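Side-chain contacts in halohydrin dehalogenase (Rhizobium radiobacter, PDB 4IY1), which probably catalyses the release of halide from vicinal halohydrins by epoxide formation and the ring opening of epoxides by nucleophiles such as cyanide: residues 153-156 / 157-161; 218-221 / 222-226. The protein carries 37 engineered substitutions. All coordinates share one frame; numbering follows the deposited sequence.

Contact 1: 153-156 / 157-161; sequences SALA and NALSK. Engineered in segment 153-156: S153 (natural residue Cys), A154 (natural residue Thr).
L155 and L159 meet one helical turn apart on helix 143-163, a local i to i+4 contact within the crossover helix that joins strands 126-130 and 170-175 of the Rossmann-type sheet. The evidence for direct side-chain packing is that CD1 of L155 lies 4.0 Å from CG of L159. Their different first torsions bring the branches together: in L155, CG stands trans to the backbone N (chi1 174°), whereas in L159 it is trans to the carbonyl carbon (chi1 -67°). The two chains therefore cross at a slant, and CG of L159 also sits 3.1 Å from O of L155, close to the carbonyl oxygen that L159 N also engages.

Four consecutive i to i+4 backbone hydrogen bonds establish regular alpha-helix here. The bond from L159 N to L155 O is 2.8 Å long with an N-H...O angle of 164°, the straightest of the four; that from S160 N to A156 O is longer, at 3.1 Å, and more bent. The hydroxyl of S160 folds back along the helix, its OG donating to O of N157 at 2.6 Å.

The polar ends of S153 and N157 are held by other parts of the chain. N157 ND2 is bonded to G234 O, and OG of S153, an engineered residue, to T131 OG1 and R149 O. A second subunit packs its A150 on the engineered A154 and its S147 on L155. On the sheet side, A156, L159 and S160 lie on V170 of strand 170-175, while L155, A156 and L159 touch F129 of strand 126-130. Helix 94-122 adds F109 against L155 and A112 against L159.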
# COMPACT_ATOMS: atom_id res chain seq x y z
N SER B 153 12.59 -2.39 -4.19
CA SER B 153 11.97 -1.58 -3.13
C SER B 153 11.69 -2.38 -1.86
O SER B 153 11.82 -1.84 -0.77
CB SER B 153 10.68 -0.92 -3.61
OG SER B 153 10.91 -0.11 -4.75
N ALA B 154 11.11 -3.57 -2.03
CA ALA B 154 10.83 -4.48 -0.92
C ALA B 154 12.14 -4.92 -0.23
O ALA B 154 12.21 -5.04 1.01
CB ALA B 154 10.09 -5.72 -1.44
N LEU B 155 13.20 -5.09 -1.01
CA LEU B 155 14.50 -5.39 -0.41
C LEU B 155 14.99 -4.26 0.48
O LEU B 155 15.47 -4.48 1.62
CB LEU B 155 15.53 -5.74 -1.50
CG LEU B 155 16.96 -5.94 -0.98
CD1 LEU B 155 16.99 -7.19 -0.10
CD2 LEU B 155 17.93 -6.06 -2.14
N ALA B 156 14.72 -3.04 0.06
CA ALA B 156 15.10 -1.89 0.87
C ALA B 156 14.32 -1.86 2.17
O ALA B 156 14.84 -1.46 3.22
CB ALA B 156 14.87 -0.58 0.09
N ASN B 157 13.02 -2.10 2.06
CA ASN B 157 12.19 -1.99 3.23
C ASN B 157 12.55 -3.12 4.22
O ASN B 157 12.59 -2.92 5.45
CB ASN B 157 10.72 -2.07 2.82
CG ASN B 157 9.79 -2.07 4.01
OD1 ASN B 157 9.40 -3.15 4.51
ND2 ASN B 157 9.60 -0.90 4.60
N ALA B 158 12.86 -4.30 3.68
CA ALA B 158 13.23 -5.42 4.54
C ALA B 158 14.60 -5.16 5.20
O ALA B 158 14.74 -5.35 6.38
CB ALA B 158 13.24 -6.72 3.77
N LEU B 159 15.56 -4.65 4.46
CA LEU B 159 16.86 -4.37 5.05
C LEU B 159 16.74 -3.34 6.17
O LEU B 159 17.46 -3.40 7.16
CB LEU B 159 17.85 -3.88 3.99
CG LEU B 159 18.18 -4.97 2.99
CD1 LEU B 159 19.23 -4.45 2.02
CD2 LEU B 159 18.70 -6.15 3.79
N SER B 160 15.85 -2.35 6.00
CA SER B 160 15.74 -1.33 7.03
C SER B 160 15.47 -2.02 8.36
O SER B 160 15.87 -1.50 9.42
CB SER B 160 14.60 -0.34 6.75
OG SER B 160 13.34 -0.98 6.93
N LYS B 161 14.62 -3.05 8.33
CA LYS B 161 14.18 -3.68 9.57
C LYS B 161 15.30 -4.41 10.29
O LYS B 161 15.36 -4.37 11.50
CB LYS B 161 12.94 -4.58 9.38
CG LYS B 161 11.64 -3.78 9.39
CD LYS B 161 10.52 -4.53 8.67
CE LYS B 161 9.48 -3.57 8.11
NZ LYS B 161 9.18 -2.46 9.05

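Contact 2: 218-221 / 222-226; sequences GELV and TFLAS. Engineered in segment 222-226: T222 (natural residue Ala).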
# COMPACT_ATOMS: atom_id res chain seq x y z
N GLY B 218 18.33 14.62 -6.51
CA GLY B 218 19.49 14.92 -5.67
C GLY B 218 19.23 15.49 -4.29
O GLY B 218 19.94 15.17 -3.32
N GLU B 219 18.30 16.43 -4.20
CA GLU B 219 18.06 17.05 -2.89
C GLU B 219 17.51 15.97 -1.92
O GLU B 219 17.82 15.97 -0.73
CB GLU B 219 17.06 18.22 -3.02
CG GLU B 219 17.57 19.39 -3.88
CD GLU B 219 18.31 20.43 -3.07
OE1 GLU B 219 18.69 20.15 -1.92
OE2 GLU B 219 18.45 21.56 -3.55
N LEU B 220 16.71 15.05 -2.45
CA LEU B 220 16.07 14.05 -1.61
C LEU B 220 17.12 13.05 -1.13
O LEU B 220 17.26 12.82 0.05
CB LEU B 220 14.98 13.30 -2.39
CG LEU B 220 14.32 12.16 -1.60
CD1 LEU B 220 13.73 12.67 -0.27
CD2 LEU B 220 13.25 11.45 -2.39
N VAL B 221 17.89 12.53 -2.07
CA VAL B 221 19.01 11.65 -1.76
C VAL B 221 19.83 12.30 -0.65
O VAL B 221 20.14 11.66 0.36
CB VAL B 221 19.93 11.44 -3.00
CG1 VAL B 221 21.32 10.99 -2.55
CG2 VAL B 221 19.32 10.43 -3.96
N THR B 222 20.15 13.58 -0.81
CA THR B 222 21.07 14.25 0.11
C THR B 222 20.46 14.52 1.48
O THR B 222 21.12 14.34 2.50
CB THR B 222 21.59 15.57 -0.49
OG1 THR B 222 22.24 15.29 -1.74
CG2 THR B 222 22.57 16.24 0.45
N PHE B 223 19.18 14.89 1.52
CA PHE B 223 18.47 14.95 2.80
C PHE B 223 18.47 13.59 3.54
O PHE B 223 18.66 13.52 4.78
CB PHE B 223 17.02 15.43 2.56
CG PHE B 223 16.18 15.47 3.80
CD1 PHE B 223 16.41 16.43 4.77
CD2 PHE B 223 15.14 14.57 3.97
CE1 PHE B 223 15.66 16.46 5.92
CE2 PHE B 223 14.32 14.64 5.09
CZ PHE B 223 14.57 15.59 6.06
N LEU B 224 18.15 12.52 2.82
CA LEU B 224 18.11 11.18 3.46
C LEU B 224 19.49 10.78 4.00
O LEU B 224 19.61 10.24 5.10
CB LEU B 224 17.61 10.10 2.48
CG LEU B 224 16.20 10.36 1.98
CD1 LEU B 224 15.76 9.25 1.02
CD2 LEU B 224 15.24 10.52 3.14
N ALA B 225 20.52 11.14 3.25
CA ALA B 225 21.89 10.83 3.62
C ALA B 225 22.49 11.78 4.67
O ALA B 225 23.60 11.54 5.16
CB ALA B 225 22.75 10.78 2.37
N SER B 226 21.74 12.82 5.03
CA SER B 226 22.26 13.86 5.89
C SER B 226 22.42 13.41 7.33
O SER B 226 23.13 14.04 8.11
CB SER B 226 21.36 15.10 5.84
OG SER B 226 20.10 14.83 6.44
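T222, an engineered residue, turns its hydroxyl back onto the carbonyl of G218 one turn earlier in helix 214-225. Among the hydrogen bonds, this one is distinctive: OG1 donates to G218 O at 2.8 Å while the backbone N of T222 donates to the same oxygen at 3.0 Å. The two donors come from opposite faces of the carbonyl plane, so one oxygen is gripped by two bonds. A threonine hydroxyl bonded back to the carbonyl four residues earlier is a familiar feature of alpha-helices. With chi1 at -58°, OG1 lies beside the backbone N of its own residue, within reach of that carbonyl. Regular helical bonds follow, the straightest from L224 N to L220 O with an N-H...O angle of 171°. At the far end, S226 OG and S226 N approach F223 O from a single face, OG at 2.6 Å.

Apolar contact is made by L220 and L224. CD1 of L220 is 4.1 Å from CG of L224, and CG of L224 also rests 3.3 Å from O of L220.

Charge enters through E219, whose OE1 forms a salt bridge with R20 NE of helix 14-23.

Aromatic contact falls to F223, whose ring stacks on F223 of a third subunit, placing this helix at a subunit interface; L220 packs on that same residue of the neighbour.

Within the chain, the helix packs on the sheet through L220 and V221 on I173 and L224 on F171 of strand 170-175; F237 of strand 236-239 touches both leucines, and V221 and T222 also touch L21 of helix 14-23.

Contact 1 precedes contact 2 along the chain, and the two do not touch: their centres are 18 Å apart and their nearest atoms about 10 Å. Each lies on a helix of its own, 143-163 and 214-225, yet both pack against strand 170-175, the sixth in the 3-2-1-4-5-6-7 order of the parallel sheet. Contact 1 spans from there to strand 126-130, contact 2 to 236-239, one of the two edge strands of the sheet within this chain, as expected of a short-chain dehydrogenase/reductase-like Rossmann fold. Both share the third subunit, while contact 1 meets the second as well. Both helices therefore have one set of contacts with the sheet and another with neighbouring subunits.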